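Local coordinates for protein 4-methyl-5(B-hydroxyethyl)-thiazole monophosphate biosynthesis enzyme (Vibrio cholerae O1 biovar El Tor, PDB 3OT1) that is of unknown function but belongs to the DJ-1/PfpI family and may take part in making the thiazole monophosphate precursor of thiamin, at residues T165-E168 and F169-M173; H185-P189 and M190-P194; L176-G179 and V180-Q184. One frame throughout, in Å; residues are numbered along the deposited sequence.

Contact 1: T165-E168 and F169-M173; sequences TALE and FALAM
Phe169 N donates to Thr165 O at 2.9 Å with an N-H...O angle of 156°, and this short i to i+4 bond sits at the opening turns of the alpha-helix 166-178, which packs against the mixed sheet of the DJ-1/PfpI fold. The following residues repeat the pattern: Ala170 N to Ala166 O and Leu171 N to Leu167 O come next, and Ala172 N to Glu168 O follows at 3.0 Å. Thr165 O also has Phe169 CB close by.

The side chains sort to different sides of this helix. Leu167 and Leu171 lie alongside each other, pointing the same way, toward Leu192 and toward Thr31 of helix 22-34. In the conformer described, one of two modelled for Leu167, the methyl Leu167 CD1 rests 3.8 Å from Leu171 CD1. Leu167 leans that way because its CG is anti to the backbone N (chi1 -175°), which carries the branch up the helix toward the next turn. Phe169 takes the corresponding torsion but departs from another side; its ring reaches the sheet, touching Ala108, Leu158 and Ser160, and its edge passes near Ala166 O, with Phe169 CD2 at 4.1 Å from that oxygen.

Polar ends are met from outside the helix. Thr165 OG1 is gripped by Ser160 OG and Gly162 N, tying Thr165 to the end of strand 157-160. Glu168 OE2 has a salt bridge to Arg148 NH2 and a hydrogen bond from Gln196 NE2, two partners that should favour its carboxylate form. Back on the leucine side, Leu171 lays its CB, CG and CD1 against the backbone oxygen of Leu167, with Leu171 CG only 3.3 Å from Leu167 O.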
loop_
_atom_site.group_PDB
_atom_site.type_symbol
_atom_site.label_atom_id
_atom_site.label_comp_id
_atom_site.label_asym_id
_atom_site.label_seq_id
_atom_site.Cartn_x
_atom_site.Cartn_y
_atom_site.Cartn_z
ATOM N N THR A 165 8.392 -4.622 0.714
ATOM C CA THR A 165 8.274 -5.794 1.587
ATOM C C THR A 165 7.072 -5.718 2.518
ATOM O O THR A 165 6.875 -6.621 3.329
ATOM C CB THR A 165 9.568 -6.032 2.426
ATOM O OG1 THR A 165 9.690 -4.998 3.401
ATOM C CG2 THR A 165 10.821 -6.121 1.542
ATOM N N ALA A 166 6.258 -4.674 2.419
ATOM C CA ALA A 166 5.222 -4.442 3.397
ATOM C C ALA A 166 4.137 -5.530 3.366
ATOM O O ALA A 166 3.630 -5.924 4.404
ATOM C CB ALA A 166 4.619 -3.045 3.256
ATOM N N LEU A 167 3.745 -5.966 2.166
ATOM C CA LEU A 167 2.767 -7.030 2.061
ATOM C C LEU A 167 3.306 -8.340 2.669
ATOM O O LEU A 167 2.626 -9.025 3.438
ATOM C CB LEU A 167 2.393 -7.180 0.606
ATOM C CG LEU A 167 1.301 -8.161 0.273
ATOM C CD1 LEU A 167 0.120 -7.994 1.188
ATOM C CD2 LEU A 167 0.894 -8.005 -1.200
ATOM N N GLU A 168 4.551 -8.684 2.331
ATOM C CA GLU A 168 5.204 -9.859 2.897
ATOM C C GLU A 168 5.241 -9.777 4.418
ATOM O O GLU A 168 4.981 -10.760 5.105
ATOM C CB GLU A 168 6.637 -9.963 2.363
ATOM C CG GLU A 168 6.715 -10.297 0.896
ATOM C CD GLU A 168 8.025 -9.836 0.294
ATOM O OE1 GLU A 168 9.039 -10.504 0.516
ATOM O OE2 GLU A 168 8.049 -8.787 -0.379
ATOM N N PHE A 169 5.546 -8.608 4.945
ATOM C CA PHE A 169 5.613 -8.350 6.385
ATOM C C PHE A 169 4.250 -8.533 7.042
ATOM O O PHE A 169 4.135 -9.202 8.084
ATOM C CB PHE A 169 6.149 -6.922 6.542
ATOM C CG PHE A 169 6.024 -6.291 7.908
ATOM C CD1 PHE A 169 6.860 -6.647 8.953
ATOM C CD2 PHE A 169 5.168 -5.229 8.104
ATOM C CE1 PHE A 169 6.823 -5.969 10.131
ATOM C CE2 PHE A 169 5.111 -4.565 9.304
ATOM C CZ PHE A 169 5.939 -4.945 10.323
ATOM N N ALA A 170 3.210 -7.891 6.503
ATOM C CA ALA A 170 1.876 -8.000 7.073
ATOM C C ALA A 170 1.366 -9.456 7.042
ATOM O O ALA A 170 0.749 -9.914 8.007
ATOM C CB ALA A 170 0.923 -7.058 6.377
ATOM N N LEU A 171 1.626 -10.163 5.955
ATOM C CA LEU A 171 1.235 -11.564 5.858
ATOM C C LEU A 171 1.997 -12.424 6.864
ATOM O O LEU A 171 1.408 -13.341 7.448
ATOM C CB LEU A 171 1.413 -12.065 4.434
ATOM C CG LEU A 171 0.416 -11.449 3.438
ATOM C CD1 LEU A 171 0.903 -11.654 1.998
ATOM C CD2 LEU A 171 -1.012 -11.946 3.640
ATOM N N ALA A 172 3.275 -12.134 7.088
ATOM C CA ALA A 172 4.044 -12.846 8.116
ATOM C C ALA A 172 3.461 -12.586 9.502
ATOM O O ALA A 172 3.409 -13.492 10.335
ATOM C CB ALA A 172 5.499 -12.400 8.076
HETATM N N MSE A 173 3.017 -11.358 9.759
HETATM C CA MSE A 173 2.342 -11.062 11.018
HETATM C C MSE A 173 1.122 -11.949 11.210
HETATM O O MSE A 173 0.913 -12.504 12.283
HETATM C CB MSE A 173 1.876 -9.609 11.084
HETATM C CG MSE A 173 2.914 -8.544 11.294
HETATM SE SE MSE A 173 2.146 -6.802 11.529
HETATM C CE MSE A 173 1.397 -7.297 12.878
#

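Contact 2: H185-P189 and M190-P194; sequences HVAAP and MVLHP
Met190, a selenomethionine, folds back over the last turn of helix 180-187, and its backbone N donates to Ala187 O at 3.0 Å in a 3-10 turn, the donor standing above the carbonyl plane. From there the side chain runs along Val186. CB lies 3.5 Å from Ala187 O, and CG reaches Val186 O at 3.2 Å; CG is anti to the carbonyl carbon (chi1 -54°), which turns it back toward the helix. SE stays 3.2 Å from Val186 O and lies 4.0 Å from Val186 CG1. The bend at the last torsion then brings Met190 CE within 3.6 Å of Leu167 CD1 on helix 166-178. Met190, Leu167 and Leu192 each have two modelled conformers, so these side-chain contacts describe one of them.

Beyond it Val191 takes left-handed backbone angles and the chain turns. A water donates to Ala187 O at 2.8 Å and accepts from Leu192 N, while Leu192 CD1 covers the same carbonyl. Pro189 O and Leu192 O accept bonds from side chains of the other subunit. Ala187 O therefore serves two donors, one backbone and one water, with apolar groups packed around that polar spot.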
loop_
_atom_site.group_PDB
_atom_site.type_symbol
_atom_site.label_atom_id
_atom_site.label_comp_id
_atom_site.label_asym_id
_atom_site.label_seq_id
_atom_site.Cartn_x
_atom_site.Cartn_y
_atom_site.Cartn_z
ATOM N N HIS A 185 -4.658 -18.051 2.978
ATOM C CA HIS A 185 -5.955 -17.729 2.437
ATOM C C HIS A 185 -6.079 -16.243 2.166
ATOM O O HIS A 185 -6.685 -15.860 1.168
ATOM C CB HIS A 185 -7.071 -18.211 3.374
ATOM C CG HIS A 185 -7.345 -19.684 3.286
ATOM N ND1 HIS A 185 -8.437 -20.199 2.622
ATOM C CD2 HIS A 185 -6.641 -20.751 3.730
ATOM C CE1 HIS A 185 -8.424 -21.515 2.715
ATOM N NE2 HIS A 185 -7.338 -21.880 3.367
ATOM N N VAL A 186 -5.503 -15.399 3.023
ATOM C CA VAL A 186 -5.527 -13.958 2.821
ATOM C C VAL A 186 -4.603 -13.560 1.661
ATOM O O VAL A 186 -4.907 -12.659 0.876
ATOM C CB VAL A 186 -5.158 -13.232 4.142
ATOM C CG1 VAL A 186 -4.920 -11.721 3.912
ATOM C CG2 VAL A 186 -6.244 -13.484 5.177
ATOM N N ALA A 187 -3.470 -14.240 1.544
ATOM C CA ALA A 187 -2.512 -13.918 0.491
ATOM C C ALA A 187 -3.004 -14.236 -0.911
ATOM O O ALA A 187 -2.672 -13.530 -1.855
ATOM C CB ALA A 187 -1.175 -14.655 0.736
ATOM N N ALA A 188 -3.766 -15.296 -1.083
ATOM C CA ALA A 188 -4.074 -15.777 -2.420
ATOM C C ALA A 188 -4.707 -14.683 -3.308
ATOM O O ALA A 188 -4.245 -14.451 -4.441
ATOM C CB ALA A 188 -4.954 -17.040 -2.339
ATOM N N PRO A 189 -5.726 -13.963 -2.822
ATOM C CA PRO A 189 -6.326 -12.890 -3.656
ATOM C C PRO A 189 -5.503 -11.663 -3.900
ATOM O O PRO A 189 -5.927 -10.763 -4.631
ATOM C CB PRO A 189 -7.520 -12.424 -2.812
ATOM C CG PRO A 189 -7.758 -13.465 -1.874
ATOM C CD PRO A 189 -6.484 -14.159 -1.582
HETATM N N MSE A 190 -4.343 -11.600 -3.349
HETATM C CA MSE A 190 -3.707 -10.367 -3.418
HETATM C C MSE A 190 -2.758 -10.284 -4.626
HETATM O O MSE A 190 -2.242 -9.219 -4.889
HETATM C CB MSE A 190 -3.133 -10.099 -2.052
HETATM C CG MSE A 190 -4.221 -10.212 -0.988
HETATM SE SE MSE A 190 -3.519 -9.736 0.711
HETATM C CE MSE A 190 -3.383 -7.829 0.462
ATOM N N VAL A 191 -2.591 -11.373 -5.391
ATOM C CA VAL A 191 -1.762 -11.393 -6.622
ATOM C C VAL A 191 -0.322 -11.007 -6.274
ATOM O O VAL A 191 0.327 -10.197 -6.934
ATOM C CB VAL A 191 -2.341 -10.558 -7.814
ATOM C CG1 VAL A 191 -1.759 -11.058 -9.113
ATOM C CG2 VAL A 191 -3.873 -10.650 -7.839
ATOM N N LEU A 192 0.189 -11.629 -5.206
ATOM C CA LEU A 192 1.613 -11.568 -4.895
ATOM C C LEU A 192 2.409 -12.107 -6.069
ATOM O O LEU A 192 1.918 -12.914 -6.843
ATOM C CB LEU A 192 1.949 -12.432 -3.672
ATOM C CG LEU A 192 1.685 -11.853 -2.286
ATOM C CD1 LEU A 192 0.214 -11.662 -1.997
ATOM C CD2 LEU A 192 2.345 -12.756 -1.250
ATOM N N HIS A 193 3.667 -11.685 -6.135
ATOM C CA HIS A 193 4.588 -12.316 -7.030
ATOM C C HIS A 193 4.705 -13.768 -6.548
ATOM O O HIS A 193 4.714 -14.034 -5.344
ATOM C CB HIS A 193 5.963 -11.620 -7.006
ATOM C CG HIS A 193 6.916 -12.165 -8.023
ATOM N ND1 HIS A 193 7.602 -13.341 -7.835
ATOM C CD2 HIS A 193 7.231 -11.734 -9.267
ATOM C CE1 HIS A 193 8.313 -13.607 -8.917
ATOM N NE2 HIS A 193 8.114 -12.639 -9.798
ATOM N N PRO A 194 4.818 -14.733 -7.466
ATOM C CA PRO A 194 4.937 -16.135 -7.071
ATOM C C PRO A 194 5.994 -16.417 -5.992
ATOM O O PRO A 194 5.720 -17.246 -5.096
ATOM C CB PRO A 194 5.287 -16.813 -8.388
ATOM C CG PRO A 194 4.474 -16.020 -9.355
ATOM C CD PRO A 194 4.685 -14.604 -8.929
HETATM O O HOH W 1 -1.142 -13.938 -4.188
#

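Contact 3: L176-G179 and V180-Q184; sequences LLAG and VELAQ
Ala178 and Leu182 meet through their methyls, Ala178 CB lying 3.7 Å from Leu182 CD2 across the corner where helix 166-178 gives way to helix 180-187. The other direct link is polar: Gly179 O accepts from Ala183 N at 3.3 Å, a weak bond though a nearly straight one, and it is the first i to i+4 bond of the new helix across this corner. A water completes the first shell. It donates to Ala178 O at 2.7 Å and accepts from Leu182 N at 2.9 Å, bridging the two across the turn.

What sets these partners is the helix-helix turn at Gly179, the first residue to leave helical angles, with positive phi, and the N-cap of the next helix. Its backbone, phi 103° and psi 152°, lies where a beta carbon would be jammed against Ala178 O, and this explains a glycine here. The kink swings the chain so that Gly179 O faces the incoming helix. Leu182 then holds CG anti to its backbone N (chi1 -179°), carrying the branch back over Ala178 and also onto Ile174. Val180 contributes the next bond, its O taking Gln184 N at 2.8 Å once the helix is under way.

Farther out, Gln184 NE2 is hydrogen-bonded to Ser201 OG, fastening the middle of helix 180-187 to helix 194-201. Ala183, buried, packs on Ile174 and Ala175 of helix 166-178. On the preceding segment Leu176 leans on Phe203 and Ile204 near the chain's end, whereas Leu177 and Ala178 touch Phe37, just ahead of strand 38-43. The corner thus sits at the surface, with helix 180-187 turned back to pack beside helix 166-178.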
loop_
_atom_site.group_PDB
_atom_site.type_symbol
_atom_site.label_atom_id
_atom_site.label_comp_id
_atom_site.label_asym_id
_atom_site.label_seq_id
_atom_site.Cartn_x
_atom_site.Cartn_y
_atom_site.Cartn_z
ATOM N N LEU A 176 2.172 -15.503 12.082
ATOM C CA LEU A 176 2.616 -15.615 13.476
ATOM C C LEU A 176 1.464 -15.567 14.452
ATOM O O LEU A 176 1.441 -16.301 15.441
ATOM C CB LEU A 176 3.617 -14.502 13.805
ATOM C CG LEU A 176 4.979 -14.654 13.144
ATOM C CD1 LEU A 176 5.755 -13.371 13.204
ATOM C CD2 LEU A 176 5.785 -15.794 13.770
ATOM N N LEU A 177 0.512 -14.679 14.209
ATOM C CA LEU A 177 -0.576 -14.434 15.173
ATOM C C LEU A 177 -1.712 -15.449 15.059
ATOM O O LEU A 177 -2.366 -15.755 16.048
ATOM C CB LEU A 177 -1.134 -13.030 15.002
ATOM C CG LEU A 177 -0.198 -11.900 15.434
ATOM C CD1 LEU A 177 -0.706 -10.561 14.959
ATOM C CD2 LEU A 177 -0.007 -11.927 16.941
ATOM N N ALA A 178 -1.975 -15.948 13.864
ATOM C CA ALA A 178 -3.189 -16.714 13.582
ATOM C C ALA A 178 -2.943 -17.968 12.774
ATOM O O ALA A 178 -3.894 -18.692 12.519
ATOM C CB ALA A 178 -4.229 -15.853 12.880
ATOM N N GLY A 179 -1.705 -18.226 12.379
ATOM C CA GLY A 179 -1.345 -19.448 11.687
ATOM C C GLY A 179 -1.159 -19.244 10.199
ATOM O O GLY A 179 -1.768 -18.365 9.589
ATOM N N VAL A 180 -0.309 -20.072 9.610
ATOM C CA VAL A 180 -0.004 -19.927 8.197
ATOM C C VAL A 180 -1.234 -20.218 7.314
ATOM O O VAL A 180 -1.340 -19.662 6.226
ATOM C CB VAL A 180 1.235 -20.767 7.798
ATOM C CG1 VAL A 180 0.859 -22.216 7.650
ATOM C CG2 VAL A 180 1.890 -20.189 6.527
ATOM N N GLU A 181 -2.165 -21.059 7.758
ATOM C CA GLU A 181 -3.314 -21.335 6.933
ATOM C C GLU A 181 -4.127 -20.063 6.638
ATOM O O GLU A 181 -4.445 -19.781 5.497
ATOM C CB GLU A 181 -4.161 -22.427 7.587
ATOM C CG GLU A 181 -5.380 -22.803 6.784
ATOM C CD GLU A 181 -6.236 -23.844 7.494
ATOM O OE1 GLU A 181 -5.909 -24.224 8.634
ATOM O OE2 GLU A 181 -7.213 -24.318 6.916
ATOM N N LEU A 182 -4.457 -19.288 7.653
ATOM C CA LEU A 182 -5.156 -18.041 7.426
ATOM C C LEU A 182 -4.300 -17.104 6.559
ATOM O O LEU A 182 -4.817 -16.464 5.632
ATOM C CB LEU A 182 -5.504 -17.362 8.732
ATOM C CG LEU A 182 -6.260 -16.037 8.611
ATOM C CD1 LEU A 182 -7.579 -16.156 7.831
ATOM C CD2 LEU A 182 -6.480 -15.423 9.957
ATOM N N ALA A 183 -3.008 -16.992 6.845
ATOM C CA ALA A 183 -2.151 -16.120 6.047
ATOM C C ALA A 183 -2.205 -16.514 4.568
ATOM O O ALA A 183 -2.279 -15.645 3.709
ATOM C CB ALA A 183 -0.722 -16.143 6.585
ATOM N N GLN A 184 -2.172 -17.817 4.287
ATOM C CA GLN A 184 -2.236 -18.288 2.893
ATOM C C GLN A 184 -3.558 -17.917 2.244
ATOM O O GLN A 184 -3.589 -17.520 1.070
ATOM C CB GLN A 184 -2.051 -19.792 2.821
ATOM C CG GLN A 184 -0.662 -20.254 3.181
ATOM C CD GLN A 184 -0.595 -21.779 3.305
ATOM O OE1 GLN A 184 -1.456 -22.412 3.938
ATOM N NE2 GLN A 184 0.409 -22.369 2.699
HETATM O O HOH W 2 -4.566 -20.282 10.414
#

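How the contacts relate
Along the chain the order is contact 1, contact 3, contact 2, following helix 166-178, then the corner, then helix 180-187 and its exit toward helix 194-201. Contact 1 lies about 11 Å from each of the others, centre to centre, and contacts 2 and 3 are about 13 Å apart. Contacts 1 and 3 share helix 166-178, and Leu171 O touches Ala183 CB at 3.6 Å; contacts 2 and 3 share helix 180-187. Contacts 1 and 2 touch directly, Leu171 CD1 packing on Leu192 CD2 and Ala187 CB. They lie side by side at the open end of a helical hairpin that contact 3 closes; the other subunit reaches contact 2 and the edge of contact 1, but not contact 3.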